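Local coordinates for protein Cj0977 (Campylobacter jejuni, PDB 3BNV) that is of unknown biochemical function but acts as a sigma28-regulated, nonflagellar virulence factor built on a hot-dog fold, at residues V88-K93 with T138-S143; D122-G127 with M134-I139. All blocks are in the same frame, centred on the assembly; numbering follows the deposited sequence.

Contact 1 of 2, residues V88-K93 with T138-S143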
loop_
_atom_site.group_PDB
_atom_site.type_symbol
_atom_site.label_atom_id
_atom_site.label_comp_id
_atom_site.label_asym_id
_atom_site.label_seq_id
_atom_site.Cartn_x
_atom_site.Cartn_y
_atom_site.Cartn_z
ATOM N N VAL A 88 -11.647 -6.491 6.058
ATOM C CA VAL A 88 -10.407 -6.524 5.332
ATOM C C VAL A 88 -10.698 -6.030 3.943
ATOM O O VAL A 88 -11.880 -5.864 3.572
ATOM C CB VAL A 88 -9.803 -7.942 5.274
ATOM C CG1 VAL A 88 -9.658 -8.517 6.661
ATOM C CG2 VAL A 88 -10.629 -8.858 4.390
ATOM N N ILE A 89 -9.649 -5.762 3.166
ATOM C CA ILE A 89 -9.874 -5.481 1.746
ATOM C C ILE A 89 -9.494 -6.662 0.890
ATOM O O ILE A 89 -8.562 -7.380 1.229
ATOM C CB ILE A 89 -9.228 -4.185 1.282
ATOM C CG1 ILE A 89 -7.729 -4.337 1.080
ATOM C CG2 ILE A 89 -9.565 -3.074 2.256
ATOM C CD1 ILE A 89 -7.051 -3.064 0.571
ATOM N N ILE A 90 -10.244 -6.908 -0.188
ATOM C CA ILE A 90 -10.054 -8.138 -0.951
ATOM C C ILE A 90 -9.669 -7.888 -2.367
ATOM O O ILE A 90 -9.320 -8.816 -3.092
ATOM C CB ILE A 90 -11.293 -8.971 -0.978
ATOM C CG1 ILE A 90 -12.464 -8.142 -1.485
ATOM C CG2 ILE A 90 -11.536 -9.560 0.375
ATOM C CD1 ILE A 90 -13.584 -8.970 -1.976
ATOM N N GLY A 91 -9.749 -6.632 -2.777
ATOM C CA GLY A 91 -9.413 -6.268 -4.149
ATOM C C GLY A 91 -9.295 -4.773 -4.308
ATOM O O GLY A 91 -9.923 -4.020 -3.556
ATOM N N SER A 92 -8.496 -4.329 -5.284
ATOM C CA SER A 92 -8.432 -2.893 -5.609
ATOM C C SER A 92 -8.071 -2.613 -7.057
ATOM O O SER A 92 -7.434 -3.435 -7.739
ATOM C CB SER A 92 -7.476 -2.140 -4.670
ATOM O OG SER A 92 -6.264 -2.850 -4.551
ATOM N N LYS A 93 -8.483 -1.434 -7.512
ATOM C CA LYS A 93 -8.171 -0.962 -8.851
ATOM C C LYS A 93 -7.799 0.515 -8.719
ATOM O O LYS A 93 -8.677 1.351 -8.521
ATOM C CB LYS A 93 -9.387 -1.135 -9.741
ATOM C CG LYS A 93 -9.228 -0.575 -11.134
ATOM C CD LYS A 93 -8.734 -1.639 -12.091
ATOM C CE LYS A 93 -8.087 -1.039 -13.340
ATOM N NZ LYS A 93 -9.108 -0.576 -14.322
ATOM N N THR A 138 -10.742 2.320 -6.664
ATOM C CA THR A 138 -11.849 1.592 -6.081
ATOM C C THR A 138 -11.308 0.477 -5.216
ATOM O O THR A 138 -10.481 -0.327 -5.665
ATOM C CB THR A 138 -12.714 0.921 -7.135
ATOM O OG1 THR A 138 -13.251 1.900 -8.034
ATOM C CG2 THR A 138 -13.851 0.238 -6.447
ATOM N N ILE A 139 -11.812 0.387 -3.995
ATOM C CA ILE A 139 -11.347 -0.639 -3.074
ATOM C C ILE A 139 -12.502 -1.477 -2.552
ATOM O O ILE A 139 -13.519 -0.950 -2.128
ATOM C CB ILE A 139 -10.589 0.015 -1.925
ATOM C CG1 ILE A 139 -9.300 0.632 -2.471
ATOM C CG2 ILE A 139 -10.273 -0.980 -0.870
ATOM C CD1 ILE A 139 -8.426 1.179 -1.402
ATOM N N GLN A 140 -12.352 -2.787 -2.589
ATOM C CA GLN A 140 -13.419 -3.666 -2.160
ATOM C C GLN A 140 -13.183 -4.113 -0.723
ATOM O O GLN A 140 -12.211 -4.775 -0.437
ATOM C CB GLN A 140 -13.509 -4.862 -3.105
ATOM C CG GLN A 140 -13.998 -4.545 -4.518
ATOM C CD GLN A 140 -14.156 -5.818 -5.363
ATOM O OE1 GLN A 140 -13.232 -6.648 -5.436
ATOM N NE2 GLN A 140 -15.337 -5.990 -5.992
ATOM N N VAL A 141 -14.083 -3.717 0.174
ATOM C CA VAL A 141 -14.002 -4.043 1.593
ATOM C C VAL A 141 -15.025 -5.121 1.932
ATOM O O VAL A 141 -16.145 -5.042 1.515
ATOM C CB VAL A 141 -14.342 -2.830 2.485
ATOM C CG1 VAL A 141 -14.104 -3.177 3.947
ATOM C CG2 VAL A 141 -13.548 -1.571 2.086
ATOM N N VAL A 142 -14.629 -6.136 2.687
ATOM C CA VAL A 142 -15.572 -7.134 3.172
ATOM C C VAL A 142 -15.497 -7.190 4.689
ATOM O O VAL A 142 -14.404 -7.056 5.272
ATOM C CB VAL A 142 -15.272 -8.552 2.635
ATOM C CG1 VAL A 142 -16.124 -9.537 3.342
ATOM C CG2 VAL A 142 -15.524 -8.642 1.132
ATOM N N SER A 143 -16.644 -7.395 5.336
ATOM C CA SER A 143 -16.652 -7.476 6.795
ATOM C C SER A 143 -17.225 -8.782 7.312
ATOM O O SER A 143 -17.918 -9.523 6.604
ATOM C CB SER A 143 -17.347 -6.270 7.433
ATOM O OG SER A 143 -18.667 -6.113 6.960
HETATM O O HOH W 1 -11.074 2.540 -10.699
#
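Ile-90 and Gly-91 together face Gln-140, and they interrupt an otherwise regular antiparallel pairing of 88-93 with 138-143. Ile-90 N donates to Gln-140 O at 2.9 Å, whereas Gln-140 N reaches one residue further along, to Gly-91 O at 2.9 Å, in a nearly straight bond (176°). This is consistent with a beta bulge that takes up an extra residue on strand 87-96. On either side of it the pairing is regular, with two bonds each for Val-88 with Val-142 and Lys-93 with Thr-138.

Ile-90 leaves its strand to the side, and its outer carbons then come in over Gln-140 and Val-142. From CB, CG1 is set between the backbone N and the carbonyl carbon (chi1 54°), which lays it beside Gln-140 O and against Gln-140 CB, the latter at 3.8 Å. The next carbon, CD1, ends on Val-142 CG2 at 3.7 Å, with Gln-140 OE1 as a more distant neighbour. The other branch, CG2, only just reaches Val-142 CG2, at 4.2 Å. A beta-branched isoleucine offers two arms at once, and here the longer one lies across Gln-140 CB and Val-142 CG2.

Ile-89, Ser-92, Ile-139 and Val-141 occupy the other face. Ile-89 CG2 and Ile-139 CG2 meet methyl to methyl at 3.8 Å, while Ser-92 CB lies 4.0 Å from Ile-139 CG1. Compact beta-branched residues suit this buried side, and the small serine sits beside them.

That face packs on helix 67-82, where Ile-89 touches Phe-71, Asn-75 and Gln-79. Strand 120-129 flanks 138-143 on its far edge. Strand 87-96 is outermost in its own chain, but Gly-91, Ser-92 and Lys-93 pair antiparallel with a strand of the second subunit, so the sheet continues into the dimer.

Contact 2 of 2, residues D122-G127 with M134-I139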
loop_
_atom_site.group_PDB
_atom_site.type_symbol
_atom_site.label_atom_id
_atom_site.label_comp_id
_atom_site.label_asym_id
_atom_site.label_seq_id
_atom_site.Cartn_x
_atom_site.Cartn_y
_atom_site.Cartn_z
ATOM N N ASP A 122 -18.069 -1.733 -2.244
ATOM C CA ASP A 122 -17.135 -1.028 -3.151
ATOM C C ASP A 122 -16.962 0.410 -2.669
ATOM O O ASP A 122 -17.930 1.105 -2.417
ATOM C CB ASP A 122 -17.668 -1.048 -4.602
ATOM C CG ASP A 122 -17.923 -2.469 -5.118
ATOM O OD1 ASP A 122 -17.235 -3.407 -4.653
ATOM O OD2 ASP A 122 -18.813 -2.664 -5.987
ATOM N N VAL A 123 -15.728 0.855 -2.550
ATOM C CA VAL A 123 -15.452 2.191 -2.042
ATOM C C VAL A 123 -14.629 2.995 -3.038
ATOM O O VAL A 123 -13.595 2.540 -3.522
ATOM C CB VAL A 123 -14.697 2.099 -0.711
ATOM C CG1 VAL A 123 -14.345 3.508 -0.185
ATOM C CG2 VAL A 123 -15.517 1.311 0.302
ATOM N N LYS A 124 -15.101 4.193 -3.349
ATOM C CA LYS A 124 -14.424 5.057 -4.306
ATOM C C LYS A 124 -13.527 6.003 -3.491
ATOM O O LYS A 124 -14.003 6.690 -2.580
ATOM C CB LYS A 124 -15.486 5.800 -5.126
ATOM C CG LYS A 124 -15.228 5.859 -6.604
ATOM C CD LYS A 124 -13.831 6.492 -6.878
ATOM C CE LYS A 124 -13.522 6.660 -8.394
ATOM N NZ LYS A 124 -12.825 5.462 -8.987
ATOM N N VAL A 125 -12.227 5.982 -3.758
ATOM C CA VAL A 125 -11.288 6.848 -3.051
ATOM C C VAL A 125 -10.603 7.809 -4.030
ATOM O O VAL A 125 -10.262 7.429 -5.156
ATOM C CB VAL A 125 -10.184 6.046 -2.352
ATOM C CG1 VAL A 125 -9.408 6.935 -1.391
ATOM C CG2 VAL A 125 -10.764 4.831 -1.620
ATOM N N VAL A 126 -10.387 9.041 -3.592
ATOM C CA VAL A 126 -9.809 10.059 -4.442
ATOM C C VAL A 126 -8.790 10.799 -3.586
ATOM O O VAL A 126 -9.048 11.038 -2.412
ATOM C CB VAL A 126 -10.894 11.036 -4.915
ATOM C CG1 VAL A 126 -10.921 12.236 -4.036
ATOM C CG2 VAL A 126 -10.637 11.473 -6.292
ATOM N N GLY A 127 -7.620 11.128 -4.143
ATOM C CA GLY A 127 -6.587 11.845 -3.379
ATOM C C GLY A 127 -6.133 13.144 -4.052
ATOM O O GLY A 127 -5.940 13.196 -5.270
HETATM N N MSE A 134 -4.376 13.492 -7.568
HETATM C CA MSE A 134 -3.157 12.691 -7.704
HETATM C C MSE A 134 -3.469 11.198 -7.812
HETATM O O MSE A 134 -2.690 10.416 -8.370
HETATM C CB MSE A 134 -2.311 12.801 -6.423
HETATM C CG MSE A 134 -1.932 14.183 -5.994
HETATM SE SE MSE A 134 -0.760 15.223 -7.211
HETATM C CE MSE A 134 1.000 14.419 -6.739
ATOM N N PHE A 135 -4.572 10.798 -7.197
ATOM C CA PHE A 135 -4.861 9.404 -7.050
ATOM C C PHE A 135 -6.365 9.156 -7.096
ATOM O O PHE A 135 -7.173 9.949 -6.578
ATOM C CB PHE A 135 -4.239 8.877 -5.737
ATOM C CG PHE A 135 -4.710 7.517 -5.338
ATOM C CD1 PHE A 135 -4.045 6.380 -5.775
ATOM C CD2 PHE A 135 -5.807 7.363 -4.523
ATOM C CE1 PHE A 135 -4.468 5.071 -5.403
ATOM C CE2 PHE A 135 -6.245 6.060 -4.140
ATOM C CZ PHE A 135 -5.568 4.913 -4.592
ATOM N N GLU A 136 -6.729 8.044 -7.711
ATOM C CA GLU A 136 -8.133 7.667 -7.846
ATOM C C GLU A 136 -8.200 6.130 -7.784
ATOM O O GLU A 136 -7.389 5.441 -8.408
ATOM C CB GLU A 136 -8.673 8.227 -9.168
ATOM C CG GLU A 136 -10.172 8.196 -9.335
ATOM C CD GLU A 136 -10.721 9.359 -10.180
ATOM O OE1 GLU A 136 -9.954 10.057 -10.896
ATOM O OE2 GLU A 136 -11.947 9.576 -10.120
ATOM N N GLY A 137 -9.129 5.596 -7.008
ATOM C CA GLY A 137 -9.210 4.156 -6.892
ATOM C C GLY A 137 -10.499 3.581 -6.338
ATOM O O GLY A 137 -11.256 4.253 -5.637
ATOM N N THR A 138 -10.742 2.320 -6.664
ATOM C CA THR A 138 -11.849 1.592 -6.081
ATOM C C THR A 138 -11.308 0.477 -5.216
ATOM O O THR A 138 -10.481 -0.327 -5.665
ATOM C CB THR A 138 -12.714 0.921 -7.135
ATOM O OG1 THR A 138 -13.251 1.900 -8.034
ATOM C CG2 THR A 138 -13.851 0.238 -6.447
ATOM N N ILE A 139 -11.812 0.387 -3.995
ATOM C CA ILE A 139 -11.347 -0.639 -3.074
ATOM C C ILE A 139 -12.502 -1.477 -2.552
ATOM O O ILE A 139 -13.519 -0.950 -2.128
ATOM C CB ILE A 139 -10.589 0.015 -1.925
ATOM C CG1 ILE A 139 -9.300 0.632 -2.471
ATOM C CG2 ILE A 139 -10.273 -0.980 -0.870
ATOM C CD1 ILE A 139 -8.426 1.179 -1.402
#
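Gly-127 O accepts two backbone donors: Met-134 N at 2.8 Å and, more weakly, Phe-135 N at 3.4 Å. With both residues facing Gly-127, this end of the hairpin forms a classic beta bulge. Further along, Val-125 N meets Gly-137 O at 2.7 Å in an almost straight bond (178°), part of a regular antiparallel register that continues to Val-123 and Ile-139.

Phe-135 has CG anti to its backbone N (chi1 168°), which lays the ring along the buried face. Its edge receives Val-125 CG1, 4.3 Å from Phe-135 CE2. The ring also reaches over Gly-137, whose CA is 4.4 Å from Phe-135 CZ; a residue with no side chain suits that place. Val-123, Val-125 and Phe-135 turn the same way, onto helix 67-82.

On the opposite face the chain of Lys-124 is bent at its second torsion (chi2 -56°) and again near its end, and crosses Glu-136 obliquely. Its CE comes within 3.7 Å of Glu-136 OE2, yet NZ stays 4.4 Å from that oxygen, beyond a salt bridge. Glu-136 OE1 instead has firmer partners, Tyr-97 OH and the ammonium of Lys-133.

The chemistry is therefore two-sided: apolar groups seal the helix-facing side, while the outer side is mixed, with Lys-124 and Glu-136 beside Thr-138 and Val-126. There the nearby lysines would probably favour a negatively charged Glu-136.

Overall arrangement
Contacts 1 and 2 lie on opposite edges of one long strand, 132-143, and share Thr-138 and Ile-139; their centres are 11 Å apart. Strand 87-96 comes first in the chain, then 120-129, and 132-143 follows as the last strand, inserted between the two. Contact 2 is thus a local hairpin, whereas contact 1 spans 44 intervening residues. Val-141 CG2 packs on Val-123 CG2 at 3.9 Å, joining the two on the side facing helix 67-82, the helix that the hot-dog sheet wraps. Contact 2 lies deeper within the subunit's sheet, and contact 1 carries that sheet toward its junction with the second subunit.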